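Local coordinates for mitogen-activated protein kinase kinase kinase 7 interacting protein 1 (Anopheles gambiae, PDB 2IRM) that probably acts as an adapter of PP2C-like fold that associates with the kinase TAK1 and triggers its autophosphorylation and activation, at residues 87-98 against 157-168; 13-21 against 311-319. All coordinates share one frame; numbering follows the deposited sequence.

Contact 1. Residues 87-98 against 157-168; sequences DEAVKELIRQSF and AVLALIHRSHLY
Val90 lays its CG1 methyl squarely over the ring of Tyr168, 3.7 Å from the centroid and 9° off the ring normal, a CH-pi contact with the methyl above the middle of one face. That methyl sits anti to the backbone N (chi1 177°), which points it from the helix onto the ring. Round the same ring, Lys91 brings CG up at the edge while its amine turns off from the hairpin, and Ile94 CD1 packs on Tyr168 CB at 3.7 Å. Asp87 crosses the ring's hydroxyl end nearly at right angles; its OD2 lies 3.5 Å from Tyr168 OH, but the angle is too poor for a hydrogen bond.

Further along, Ile94 and Leu159 lie side by side, pointing opposite ways, CG2 to CD1 at 4.1 Å. Phe98 then takes Ala157 CB at its ring edge, 4.4 Å from CE2.

Behind this layer, Tyr168 is held by the hairpin itself: its backbone N and O both bond to Leu161, whose side chain also reaches Val90. Met72 of helix 63-75 touches both Phe98 and Leu159. The helix runs roughly antiparallel to strand 157-163 over one face of the sheet, as helices flank the sheets of the PP2C fold. With no hydrogen bond between the two segments, the contact rests on apolar side chains, with a polar fringe at Asp87.

Contact 2. Residues 13-21 against 311-319; sequences NQTGVGEAI and LGGVAQSVV
Gln316 reaches up from the helix and turns its amide to the strand backbone, where NE2 donates to Glu19 O at 2.8 Å. The donor lies in the carbonyl plane, on a lone pair, with a C=O...N angle of 123°. At the hydrogen the bond is 154°, and the acceptor is tilted a little from the amide plane. A bend at chi2 brings the carboxamide back over the strand, and CG passes alongside Gly18 CA on the way. The side chain of Glu19 starts away from the helix and runs on extended, with a long, weak ion pair to Lys41.

The rest of the helix face meets mainly backbone. Ala315 presses CB against the peptide joining Val17 to Gly18, 3.3 Å from Val17 C. Leu311 reaches along the strand at its beginning, CD2 lying 3.3 Å from Gln14 O and CG close to Gly16 N. At the other end Val319 splits its branches: CG1 meets Ala20 CB at 3.8 Å, while CG2 lies against the backbone of Gly18.

With glycines at 16 and 18, the strand and helix segments lie close, their axes 5.4 Å apart and 29° from parallel. Gly16 and Gly18, with no side chain, face the helix backbone at the carbonyls of Leu311 and Ala315 respectively. Gly16 CA makes a CA-H...O contact with Leu311 O at 3.4 Å.

At the strand's edge, within the sheet, Gly16, Gly18 and Ala20 pair through their backbones with strand 344-354, and Leu350 there also touches Val319. Helix 311-334 is thus seated directly on the sheet backbone, by side-chain-to-backbone packing round Gly16, Gly18 and Ala315 and one amide hydrogen bond from Gln316 to Glu19 O.

In the fold
Contact 2 joins the start of the modelled chain to a helix near its end, and contact 1 is nested within the loop it closes. Their centres lie 24 Å apart and their nearest atoms about 7 Å, without touching. Each belongs to a different antiparallel sheet: strands 154-163 and 166-172 carry contact 1, strand 15-25 carries contact 2. Helix 87-108 covers the first sheet and helix 311-334 the second, so the two contacts mark outer helix-on-sheet layers of the alpha-beta-beta-alpha sandwich known from PP2C phosphatases. In the second sheet, strand 15-25 pairs with 344-354, bringing the two ends of the domain together beside contact 2.

Contact 1. Residues 87-98 against 157-168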
ATOM      1  N   ASP A  87      19.786  12.994  -9.293  1.00 57.43           N
ATOM      2  CA  ASP A  87      18.656  12.092  -9.095  1.00 57.17           C
ATOM      3  C   ASP A  87      19.074  10.870  -8.276  1.00 56.91           C
ATOM      4  O   ASP A  87      18.326  10.421  -7.412  1.00 56.87           O
ATOM      5  CB  ASP A  87      18.074  11.658 -10.450  1.00 57.19           C
ATOM      6  CG  ASP A  87      17.713  12.842 -11.356  1.00 57.50           C
ATOM      7  OD1 ASP A  87      16.805  12.678 -12.199  1.00 57.56           O
ATOM      8  OD2 ASP A  87      18.332  13.930 -11.241  1.00 57.83           O
ATOM      9  N   GLU A  88      20.278  10.358  -8.541  1.00 56.65           N
ATOM     10  CA  GLU A  88      20.851   9.219  -7.811  1.00 56.36           C
ATOM     11  C   GLU A  88      20.952   9.484  -6.319  1.00 55.74           C
ATOM     12  O   GLU A  88      20.670   8.599  -5.511  1.00 55.71           O
ATOM     13  CB  GLU A  88      22.241   8.863  -8.347  1.00 56.64           C
ATOM     14  CG  GLU A  88      22.243   7.997  -9.603  1.00 57.84           C
ATOM     15  CD  GLU A  88      21.807   8.754 -10.853  1.00 59.09           C
ATOM     16  OE1 GLU A  88      22.545   9.672 -11.292  1.00 58.56           O
ATOM     17  OE2 GLU A  88      20.722   8.417 -11.389  1.00 59.68           O
ATOM     18  N   ALA A  89      21.364  10.700  -5.963  1.00 54.97           N
ATOM     19  CA  ALA A  89      21.474  11.096  -4.562  1.00 54.27           C
ATOM     20  C   ALA A  89      20.106  11.203  -3.887  1.00 53.68           C
ATOM     21  O   ALA A  89      19.945  10.775  -2.746  1.00 53.60           O
ATOM     22  CB  ALA A  89      22.239  12.396  -4.432  1.00 54.36           C
ATOM     23  N   VAL A  90      19.128  11.761  -4.595  1.00 52.96           N
ATOM     24  CA  VAL A  90      17.755  11.845  -4.088  1.00 52.36           C
ATOM     25  C   VAL A  90      17.133  10.460  -3.915  1.00 52.22           C
ATOM     26  O   VAL A  90      16.425  10.221  -2.949  1.00 52.11           O
ATOM     27  CB  VAL A  90      16.865  12.711  -4.997  1.00 52.25           C
ATOM     28  CG1 VAL A  90      15.425  12.717  -4.501  1.00 51.68           C
ATOM     29  CG2 VAL A  90      17.408  14.128  -5.066  1.00 52.29           C
ATOM     30  N   LYS A  91      17.399   9.560  -4.857  1.00 52.20           N
ATOM     31  CA  LYS A  91      16.984   8.168  -4.741  1.00 52.27           C
ATOM     32  C   LYS A  91      17.615   7.541  -3.501  1.00 52.25           C
ATOM     33  O   LYS A  91      16.926   6.935  -2.692  1.00 52.20           O
ATOM     34  CB  LYS A  91      17.372   7.368  -5.993  1.00 52.42           C
ATOM     35  CG  LYS A  91      16.516   7.651  -7.231  1.00 52.62           C
ATOM     36  CD  LYS A  91      17.248   7.322  -8.542  1.00 52.47           C
ATOM     37  CE  LYS A  91      17.016   5.885  -8.980  1.00 53.11           C
ATOM     38  NZ  LYS A  91      17.474   5.661 -10.374  1.00 52.95           N
ATOM     39  N   GLU A  92      18.926   7.702  -3.352  1.00 52.45           N
ATOM     40  CA  GLU A  92      19.643   7.204  -2.177  1.00 52.60           C
ATOM     41  C   GLU A  92      19.048   7.762  -0.882  1.00 52.44           C
ATOM     42  O   GLU A  92      19.008   7.072   0.140  1.00 52.49           O
ATOM     43  CB  GLU A  92      21.145   7.532  -2.279  1.00 52.72           C
ATOM     44  CG  GLU A  92      22.044   6.883  -1.212  1.00 53.58           C
ATOM     45  CD  GLU A  92      21.862   5.364  -1.087  1.00 55.26           C
ATOM     46  OE1 GLU A  92      21.365   4.712  -2.038  1.00 55.88           O
ATOM     47  OE2 GLU A  92      22.220   4.815  -0.023  1.00 55.75           O
ATOM     48  N   LEU A  93      18.578   9.006  -0.942  1.00 52.21           N
ATOM     49  CA  LEU A  93      17.945   9.652   0.197  1.00 52.00           C
ATOM     50  C   LEU A  93      16.700   8.886   0.610  1.00 51.88           C
ATOM     51  O   LEU A  93      16.549   8.554   1.783  1.00 51.89           O
ATOM     52  CB  LEU A  93      17.581  11.100  -0.135  1.00 52.16           C
ATOM     53  CG  LEU A  93      17.737  12.219   0.905  1.00 52.21           C
ATOM     54  CD1 LEU A  93      17.052  13.471   0.394  1.00 52.55           C
ATOM     55  CD2 LEU A  93      17.189  11.849   2.275  1.00 52.72           C
ATOM     56  N   ILE A  94      15.813   8.605  -0.346  1.00 51.80           N
ATOM     57  CA  ILE A  94      14.605   7.827  -0.055  1.00 52.06           C
ATOM     58  C   ILE A  94      14.884   6.370   0.304  1.00 52.01           C
ATOM     59  O   ILE A  94      14.220   5.818   1.169  1.00 51.93           O
ATOM     60  CB  ILE A  94      13.485   7.959  -1.134  1.00 52.01           C
ATOM     61  CG1 ILE A  94      14.045   8.432  -2.483  1.00 52.51           C
ATOM     62  CG2 ILE A  94      12.465   9.000  -0.697  1.00 52.81           C
ATOM     63  CD1 ILE A  94      12.994   9.118  -3.371  1.00 52.15           C
ATOM     64  N   ARG A  95      15.891   5.774  -0.334  1.00 52.43           N
ATOM     65  CA  ARG A  95      16.337   4.403  -0.039  1.00 52.69           C
ATOM     66  C   ARG A  95      16.767   4.274   1.415  1.00 52.77           C
ATOM     67  O   ARG A  95      16.394   3.318   2.098  1.00 52.86           O
ATOM     68  CB  ARG A  95      17.490   3.998  -0.972  1.00 52.74           C
ATOM     69  CG  ARG A  95      17.487   2.528  -1.400  1.00 53.07           C
ATOM     70  CD  ARG A  95      18.544   1.734  -0.667  1.00 54.26           C
ATOM     71  NE  ARG A  95      19.882   2.020  -1.177  1.00 54.93           N
ATOM     72  CZ  ARG A  95      20.995   1.973  -0.448  1.00 55.27           C
ATOM     73  NH1 ARG A  95      20.943   1.659   0.840  1.00 55.57           N
ATOM     74  NH2 ARG A  95      22.166   2.251  -1.009  1.00 54.81           N
ATOM     75  N   GLN A  96      17.546   5.251   1.873  1.00 52.77           N
ATOM     76  CA  GLN A  96      17.965   5.327   3.261  1.00 52.93           C
ATOM     77  C   GLN A  96      16.793   5.509   4.213  1.00 52.80           C
ATOM     78  O   GLN A  96      16.805   4.994   5.332  1.00 53.02           O
ATOM     79  CB  GLN A  96      18.962   6.470   3.455  1.00 53.11           C
ATOM     80  CG  GLN A  96      20.417   6.043   3.377  1.00 54.24           C
ATOM     81  CD  GLN A  96      20.740   4.870   4.300  1.00 56.05           C
ATOM     82  OE1 GLN A  96      21.439   3.936   3.903  1.00 56.82           O
ATOM     83  NE2 GLN A  96      20.225   4.911   5.532  1.00 56.87           N
ATOM     84  N   SER A  97      15.782   6.243   3.767  1.00 52.60           N
ATOM     85  CA  SER A  97      14.645   6.562   4.608  1.00 52.43           C
ATOM     86  C   SER A  97      13.836   5.319   4.954  1.00 52.05           C
ATOM     87  O   SER A  97      13.315   5.210   6.061  1.00 51.96           O
ATOM     88  CB  SER A  97      13.766   7.592   3.922  1.00 52.53           C
ATOM     89  OG  SER A  97      12.808   8.100   4.828  1.00 53.81           O
ATOM     90  N   PHE A  98      13.738   4.399   3.995  1.00 51.68           N
ATOM     91  CA  PHE A  98      13.120   3.087   4.193  1.00 51.21           C
ATOM     92  C   PHE A  98      13.958   2.244   5.120  1.00 51.38           C
ATOM     93  O   PHE A  98      13.448   1.566   6.008  1.00 51.13           O
ATOM     94  CB  PHE A  98      13.039   2.346   2.869  1.00 50.84           C
ATOM     95  CG  PHE A  98      11.859   2.705   2.041  1.00 50.22           C
ATOM     96  CD1 PHE A  98      11.989   3.580   0.976  1.00 49.71           C
ATOM     97  CD2 PHE A  98      10.617   2.145   2.302  1.00 50.48           C
ATOM     98  CE1 PHE A  98      10.895   3.914   0.195  1.00 50.19           C
ATOM     99  CE2 PHE A  98       9.512   2.467   1.528  1.00 50.89           C
ATOM    100  CZ  PHE A  98       9.650   3.354   0.469  1.00 50.74           C
ATOM    101  N   ALA A 157       3.663   0.427   1.636  1.00 43.21           N
ATOM    102  CA  ALA A 157       3.920   1.862   1.486  1.00 42.81           C
ATOM    103  C   ALA A 157       4.048   2.263   0.024  1.00 42.48           C
ATOM    104  O   ALA A 157       4.643   1.532  -0.767  1.00 43.24           O
ATOM    105  CB  ALA A 157       5.187   2.228   2.230  1.00 42.68           C
ATOM    106  N   VAL A 158       3.501   3.417  -0.342  1.00 41.82           N
ATOM    107  CA  VAL A 158       3.818   4.017  -1.642  1.00 41.30           C
ATOM    108  C   VAL A 158       4.025   5.505  -1.473  1.00 41.23           C
ATOM    109  O   VAL A 158       3.112   6.213  -1.053  1.00 41.27           O
ATOM    110  CB  VAL A 158       2.716   3.781  -2.688  1.00 41.21           C
ATOM    111  CG1 VAL A 158       1.391   4.373  -2.218  1.00 41.23           C
ATOM    112  CG2 VAL A 158       3.121   4.360  -4.039  1.00 40.63           C
ATOM    113  N   LEU A 159       5.219   5.996  -1.782  1.00 41.08           N
ATOM    114  CA  LEU A 159       5.441   7.429  -1.651  1.00 40.90           C
ATOM    115  C   LEU A 159       6.072   8.096  -2.849  1.00 40.12           C
ATOM    116  O   LEU A 159       7.212   7.836  -3.195  1.00 39.87           O
ATOM    117  CB  LEU A 159       6.128   7.803  -0.320  1.00 41.27           C
ATOM    118  CG  LEU A 159       7.410   7.200   0.257  1.00 42.00           C
ATOM    119  CD1 LEU A 159       8.631   7.653  -0.532  1.00 43.76           C
ATOM    120  CD2 LEU A 159       7.564   7.636   1.709  1.00 41.14           C
ATOM    121  N   ALA A 160       5.280   8.957  -3.478  1.00 39.73           N
ATOM    122  CA  ALA A 160       5.723   9.815  -4.565  1.00 39.25           C
ATOM    123  C   ALA A 160       6.232  11.118  -3.983  1.00 38.95           C
ATOM    124  O   ALA A 160       5.556  11.742  -3.166  1.00 38.57           O
ATOM    125  CB  ALA A 160       4.579  10.082  -5.534  1.00 39.15           C
ATOM    126  N   LEU A 161       7.426  11.513  -4.417  1.00 38.78           N
ATOM    127  CA  LEU A 161       8.088  12.721  -3.935  1.00 38.84           C
ATOM    128  C   LEU A 161       8.423  13.651  -5.098  1.00 38.93           C
ATOM    129  O   LEU A 161       9.381  13.419  -5.828  1.00 39.20           O
ATOM    130  CB  LEU A 161       9.346  12.336  -3.141  1.00 38.67           C
ATOM    131  CG  LEU A 161      10.221  13.319  -2.351  1.00 38.48           C
ATOM    132  CD1 LEU A 161      11.475  13.663  -3.122  1.00 38.30           C
ATOM    133  CD2 LEU A 161       9.486  14.583  -1.912  1.00 38.17           C
ATOM    134  N   ILE A 162       7.619  14.694  -5.280  1.00 39.17           N
ATOM    135  CA  ILE A 162       7.864  15.666  -6.346  1.00 39.68           C
ATOM    136  C   ILE A 162       8.841  16.753  -5.898  1.00 40.08           C
ATOM    137  O   ILE A 162       8.477  17.692  -5.166  1.00 40.12           O
ATOM    138  CB  ILE A 162       6.562  16.308  -6.886  1.00 39.65           C
ATOM    139  CG1 ILE A 162       5.522  15.226  -7.198  1.00 39.87           C
ATOM    140  CG2 ILE A 162       6.864  17.176  -8.120  1.00 39.17           C
ATOM    141  CD1 ILE A 162       4.193  15.758  -7.717  1.00 39.87           C
ATOM    142  N   HIS A 163      10.087  16.610  -6.343  1.00 40.48           N
ATOM    143  CA  HIS A 163      11.126  17.578  -6.035  1.00 40.83           C
ATOM    144  C   HIS A 163      11.503  18.363  -7.277  1.00 40.84           C
ATOM    145  O   HIS A 163      12.233  17.871  -8.132  1.00 40.77           O
ATOM    146  CB  HIS A 163      12.355  16.893  -5.438  1.00 40.91           C
ATOM    147  CG  HIS A 163      13.339  17.848  -4.840  1.00 42.19           C
ATOM    148  ND1 HIS A 163      14.597  18.050  -5.367  1.00 43.79           N
ATOM    149  CD2 HIS A 163      13.244  18.672  -3.769  1.00 43.00           C
ATOM    150  CE1 HIS A 163      15.238  18.953  -4.644  1.00 43.77           C
ATOM    151  NE2 HIS A 163      14.438  19.348  -3.668  1.00 43.64           N
ATOM    152  N   ARG A 164      10.982  19.586  -7.355  1.00 41.13           N
ATOM    153  CA  ARG A 164      11.295  20.556  -8.414  1.00 41.36           C
ATOM    154  C   ARG A 164      11.257  19.991  -9.835  1.00 41.49           C
ATOM    155  O   ARG A 164      12.299  19.690 -10.434  1.00 41.36           O
ATOM    156  CB  ARG A 164      12.609  21.308  -8.126  1.00 41.34           C
ATOM    157  CG  ARG A 164      13.831  20.443  -7.811  1.00 41.18           C
ATOM    158  CD  ARG A 164      14.938  21.272  -7.197  1.00 41.46           C
ATOM    159  NE  ARG A 164      15.436  22.290  -8.124  1.00 42.00           N
ATOM    160  CZ  ARG A 164      16.179  23.336  -7.773  1.00 41.65           C
ATOM    161  NH1 ARG A 164      16.514  23.526  -6.502  1.00 41.55           N
ATOM    162  NH2 ARG A 164      16.580  24.198  -8.699  1.00 41.72           N
ATOM    163  N   SER A 165      10.036  19.852 -10.352  1.00 41.78           N
ATOM    164  CA  SER A 165       9.770  19.341 -11.707  1.00 42.12           C
ATOM    165  C   SER A 165      10.247  17.897 -11.942  1.00 42.16           C
ATOM    166  O   SER A 165      10.356  17.444 -13.089  1.00 42.22           O
ATOM    167  CB  SER A 165      10.332  20.292 -12.782  1.00 42.27           C
ATOM    168  OG  SER A 165       9.783  21.597 -12.658  1.00 42.56           O
ATOM    169  N   HIS A 166      10.515  17.181 -10.855  1.00 42.21           N
ATOM    170  CA  HIS A 166      10.978  15.801 -10.931  1.00 42.41           C
ATOM    171  C   HIS A 166      10.191  14.921  -9.970  1.00 42.46           C
ATOM    172  O   HIS A 166      10.024  15.257  -8.792  1.00 42.51           O
ATOM    173  CB  HIS A 166      12.469  15.702 -10.600  1.00 42.49           C
ATOM    174  CG  HIS A 166      13.377  16.046 -11.740  1.00 43.01           C
ATOM    175  ND1 HIS A 166      13.436  15.298 -12.897  1.00 43.43           N
ATOM    176  CD2 HIS A 166      14.292  17.036 -11.885  1.00 43.56           C
ATOM    177  CE1 HIS A 166      14.334  15.825 -13.713  1.00 44.00           C
ATOM    178  NE2 HIS A 166      14.868  16.879 -13.122  1.00 43.76           N
ATOM    179  N   LEU A 167       9.720  13.789 -10.477  1.00 42.32           N
ATOM    180  CA  LEU A 167       8.955  12.855  -9.677  1.00 42.27           C
ATOM    181  C   LEU A 167       9.801  11.646  -9.312  1.00 42.28           C
ATOM    182  O   LEU A 167      10.408  11.017 -10.177  1.00 42.38           O
ATOM    183  CB  LEU A 167       7.703  12.418 -10.433  1.00 42.30           C
ATOM    184  CG  LEU A 167       6.961  11.178  -9.933  1.00 42.18           C
ATOM    185  CD1 LEU A 167       6.342  11.415  -8.560  1.00 41.62           C
ATOM    186  CD2 LEU A 167       5.904  10.780 -10.948  1.00 42.38           C
ATOM    187  N   TYR A 168       9.833  11.336  -8.022  1.00 42.13           N
ATOM    188  CA  TYR A 168      10.562  10.189  -7.512  1.00 42.02           C
ATOM    189  C   TYR A 168       9.554   9.309  -6.833  1.00 42.35           C
ATOM    190  O   TYR A 168       8.593   9.807  -6.251  1.00 42.63           O
ATOM    191  CB  TYR A 168      11.612  10.640  -6.507  1.00 41.70           C
ATOM    192  CG  TYR A 168      12.715  11.440  -7.140  1.00 41.49           C
ATOM    193  CD1 TYR A 168      12.535  12.789  -7.453  1.00 41.21           C
ATOM    194  CD2 TYR A 168      13.937  10.851  -7.443  1.00 41.42           C
ATOM    195  CE1 TYR A 168      13.546  13.530  -8.053  1.00 40.88           C
ATOM    196  CE2 TYR A 168      14.958  11.588  -8.039  1.00 41.62           C
ATOM    197  CZ  TYR A 168      14.752  12.924  -8.339  1.00 41.09           C
ATOM    198  OH  TYR A 168      15.754  13.649  -8.931  1.00 41.15           O
TER

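Contact 2. Residues 13-21 against 311-319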
ATOM      1  N   ASN A  13      -3.604  21.719  -2.567  1.00 46.86           N
ATOM      2  CA  ASN A  13      -4.839  22.078  -3.275  1.00 46.65           C
ATOM      3  C   ASN A  13      -4.910  21.523  -4.710  1.00 46.32           C
ATOM      4  O   ASN A  13      -5.885  21.762  -5.429  1.00 46.23           O
ATOM      5  CB  ASN A  13      -5.049  23.600  -3.262  1.00 46.54           C
ATOM      6  CG  ASN A  13      -3.738  24.373  -3.355  1.00 46.91           C
ATOM      7  OD1 ASN A  13      -2.686  23.814  -3.687  1.00 47.10           O
ATOM      8  ND2 ASN A  13      -3.794  25.666  -3.053  1.00 47.52           N
ATOM      9  N   GLN A  14      -3.876  20.785  -5.111  1.00 45.83           N
ATOM     10  CA  GLN A  14      -3.857  20.114  -6.404  1.00 45.64           C
ATOM     11  C   GLN A  14      -4.014  18.588  -6.280  1.00 45.52           C
ATOM     12  O   GLN A  14      -3.672  17.840  -7.203  1.00 45.56           O
ATOM     13  CB  GLN A  14      -2.586  20.480  -7.169  1.00 45.64           C
ATOM     14  CG  GLN A  14      -2.724  21.734  -8.017  1.00 45.79           C
ATOM     15  CD  GLN A  14      -1.389  22.394  -8.316  1.00 46.36           C
ATOM     16  OE1 GLN A  14      -0.330  21.768  -8.211  1.00 46.55           O
ATOM     17  NE2 GLN A  14      -1.432  23.671  -8.685  1.00 46.20           N
ATOM     18  N   THR A  15      -4.571  18.148  -5.149  1.00 45.25           N
ATOM     19  CA  THR A  15      -4.721  16.727  -4.819  1.00 44.82           C
ATOM     20  C   THR A  15      -6.100  16.432  -4.235  1.00 44.83           C
ATOM     21  O   THR A  15      -6.545  17.107  -3.303  1.00 45.06           O
ATOM     22  CB  THR A  15      -3.647  16.294  -3.805  1.00 44.63           C
ATOM     23  OG1 THR A  15      -2.354  16.497  -4.377  1.00 44.22           O
ATOM     24  CG2 THR A  15      -3.799  14.832  -3.429  1.00 44.61           C
ATOM     25  N   GLY A  16      -6.766  15.418  -4.779  1.00 44.72           N
ATOM     26  CA  GLY A  16      -8.074  14.999  -4.279  1.00 44.73           C
ATOM     27  C   GLY A  16      -8.052  13.630  -3.620  1.00 44.72           C
ATOM     28  O   GLY A  16      -7.417  12.699  -4.130  1.00 44.73           O
ATOM     29  N   VAL A  17      -8.760  13.504  -2.496  1.00 44.64           N
ATOM     30  CA  VAL A  17      -8.774  12.263  -1.713  1.00 44.50           C
ATOM     31  C   VAL A  17     -10.136  11.580  -1.699  1.00 44.40           C
ATOM     32  O   VAL A  17     -11.170  12.229  -1.554  1.00 44.53           O
ATOM     33  CB  VAL A  17      -8.345  12.499  -0.250  1.00 44.46           C
ATOM     34  CG1 VAL A  17      -8.140  11.171   0.474  1.00 44.36           C
ATOM     35  CG2 VAL A  17      -7.074  13.310  -0.201  1.00 44.74           C
ATOM     36  N   GLY A  18     -10.114  10.262  -1.867  1.00 44.23           N
ATOM     37  CA  GLY A  18     -11.273   9.418  -1.632  1.00 43.91           C
ATOM     38  C   GLY A  18     -10.892   8.349  -0.622  1.00 43.79           C
ATOM     39  O   GLY A  18      -9.797   7.791  -0.675  1.00 43.56           O
ATOM     40  N   GLU A  19     -11.795   8.078   0.311  1.00 43.70           N
ATOM     41  CA  GLU A  19     -11.573   7.064   1.324  1.00 43.83           C
ATOM     42  C   GLU A  19     -12.855   6.311   1.570  1.00 43.47           C
ATOM     43  O   GLU A  19     -13.937   6.902   1.646  1.00 43.36           O
ATOM     44  CB  GLU A  19     -11.164   7.699   2.649  1.00 43.95           C
ATOM     45  CG  GLU A  19      -9.730   8.196   2.756  1.00 44.95           C
ATOM     46  CD  GLU A  19      -9.474   8.934   4.078  1.00 44.79           C
ATOM     47  OE1 GLU A  19     -10.418   9.541   4.636  1.00 44.89           O
ATOM     48  OE2 GLU A  19      -8.323   8.903   4.564  1.00 47.21           O
ATOM     49  N   ALA A  20     -12.726   4.998   1.701  1.00 43.24           N
ATOM     50  CA  ALA A  20     -13.787   4.184   2.277  1.00 42.86           C
ATOM     51  C   ALA A  20     -13.182   3.269   3.334  1.00 42.57           C
ATOM     52  O   ALA A  20     -12.125   2.657   3.128  1.00 42.46           O
ATOM     53  CB  ALA A  20     -14.527   3.398   1.212  1.00 42.92           C
ATOM     54  N   ILE A  21     -13.867   3.210   4.468  1.00 42.07           N
ATOM     55  CA  ILE A  21     -13.397   2.524   5.657  1.00 41.75           C
ATOM     56  C   ILE A  21     -13.567   1.025   5.498  1.00 41.70           C
ATOM     57  O   ILE A  21     -14.507   0.571   4.857  1.00 41.68           O
ATOM     58  CB  ILE A  21     -14.145   3.064   6.914  1.00 41.88           C
ATOM     59  CG1 ILE A  21     -13.878   2.211   8.155  1.00 41.60           C
ATOM     60  CG2 ILE A  21     -15.651   3.264   6.633  1.00 41.60           C
ATOM     61  CD1 ILE A  21     -12.583   2.540   8.846  1.00 41.45           C
ATOM     62  N   LEU A 311     -11.722  18.302  -6.834  1.00 51.36           N
ATOM     63  CA  LEU A 311     -10.750  17.220  -6.964  1.00 51.02           C
ATOM     64  C   LEU A 311     -10.957  16.077  -5.961  1.00 50.79           C
ATOM     65  O   LEU A 311     -10.850  14.903  -6.323  1.00 50.59           O
ATOM     66  CB  LEU A 311      -9.325  17.774  -6.886  1.00 51.07           C
ATOM     67  CG  LEU A 311      -8.224  16.985  -7.605  1.00 50.94           C
ATOM     68  CD1 LEU A 311      -8.656  16.526  -8.999  1.00 50.65           C
ATOM     69  CD2 LEU A 311      -6.968  17.824  -7.698  1.00 50.81           C
ATOM     70  N   GLY A 312     -11.256  16.430  -4.711  1.00 50.57           N
ATOM     71  CA  GLY A 312     -11.578  15.451  -3.669  1.00 50.09           C
ATOM     72  C   GLY A 312     -12.931  14.797  -3.894  1.00 49.81           C
ATOM     73  O   GLY A 312     -13.195  13.713  -3.372  1.00 49.85           O
ATOM     74  N   GLY A 313     -13.787  15.469  -4.663  1.00 49.44           N
ATOM     75  CA  GLY A 313     -15.079  14.925  -5.077  1.00 48.80           C
ATOM     76  C   GLY A 313     -14.945  13.842  -6.134  1.00 48.42           C
ATOM     77  O   GLY A 313     -15.591  12.804  -6.036  1.00 48.44           O
ATOM     78  N   VAL A 314     -14.115  14.094  -7.147  1.00 48.09           N
ATOM     79  CA  VAL A 314     -13.749  13.094  -8.161  1.00 47.81           C
ATOM     80  C   VAL A 314     -13.183  11.840  -7.499  1.00 47.59           C
ATOM     81  O   VAL A 314     -13.579  10.721  -7.827  1.00 47.51           O
ATOM     82  CB  VAL A 314     -12.697  13.654  -9.166  1.00 47.91           C
ATOM     83  CG1 VAL A 314     -12.048  12.535  -9.987  1.00 47.71           C
ATOM     84  CG2 VAL A 314     -13.325  14.685 -10.083  1.00 48.11           C
ATOM     85  N   ALA A 315     -12.259  12.042  -6.564  1.00 47.28           N
ATOM     86  CA  ALA A 315     -11.650  10.942  -5.840  1.00 46.96           C
ATOM     87  C   ALA A 315     -12.671  10.178  -4.997  1.00 46.77           C
ATOM     88  O   ALA A 315     -12.653   8.953  -4.979  1.00 46.91           O
ATOM     89  CB  ALA A 315     -10.519  11.443  -4.987  1.00 46.95           C
ATOM     90  N   GLN A 316     -13.571  10.889  -4.323  1.00 46.50           N
ATOM     91  CA  GLN A 316     -14.575  10.229  -3.481  1.00 46.38           C
ATOM     92  C   GLN A 316     -15.699   9.538  -4.244  1.00 45.94           C
ATOM     93  O   GLN A 316     -16.353   8.641  -3.712  1.00 46.08           O
ATOM     94  CB  GLN A 316     -15.170  11.186  -2.445  1.00 46.57           C
ATOM     95  CG  GLN A 316     -14.541  11.070  -1.053  1.00 47.82           C
ATOM     96  CD  GLN A 316     -14.715   9.689  -0.408  1.00 48.85           C
ATOM     97  OE1 GLN A 316     -15.230   8.752  -1.022  1.00 48.84           O
ATOM     98  NE2 GLN A 316     -14.283   9.569   0.843  1.00 49.72           N
ATOM     99  N   SER A 317     -15.929   9.961  -5.482  1.00 45.39           N
ATOM    100  CA  SER A 317     -16.971   9.362  -6.309  1.00 44.75           C
ATOM    101  C   SER A 317     -16.469   8.042  -6.892  1.00 44.32           C
ATOM    102  O   SER A 317     -17.200   7.051  -6.948  1.00 44.28           O
ATOM    103  CB  SER A 317     -17.392  10.329  -7.419  1.00 44.67           C
ATOM    104  OG  SER A 317     -18.669  10.002  -7.935  1.00 44.72           O
ATOM    105  N   VAL A 318     -15.205   8.039  -7.306  1.00 43.72           N
ATOM    106  CA  VAL A 318     -14.587   6.862  -7.896  1.00 43.16           C
ATOM    107  C   VAL A 318     -14.456   5.753  -6.863  1.00 42.84           C
ATOM    108  O   VAL A 318     -14.835   4.605  -7.122  1.00 42.71           O
ATOM    109  CB  VAL A 318     -13.222   7.203  -8.511  1.00 43.12           C
ATOM    110  CG1 VAL A 318     -12.443   5.933  -8.833  1.00 43.09           C
ATOM    111  CG2 VAL A 318     -13.418   8.055  -9.761  1.00 42.84           C
ATOM    112  N   VAL A 319     -13.934   6.104  -5.692  1.00 42.42           N
ATOM    113  CA  VAL A 319     -13.862   5.167  -4.584  1.00 42.08           C
ATOM    114  C   VAL A 319     -15.250   4.610  -4.298  1.00 41.98           C
ATOM    115  O   VAL A 319     -15.441   3.397  -4.233  1.00 41.84           O
ATOM    116  CB  VAL A 319     -13.257   5.817  -3.328  1.00 41.92           C
ATOM    117  CG1 VAL A 319     -13.622   5.035  -2.075  1.00 41.96           C
ATOM    118  CG2 VAL A 319     -11.759   5.899  -3.472  1.00 41.50           C
TER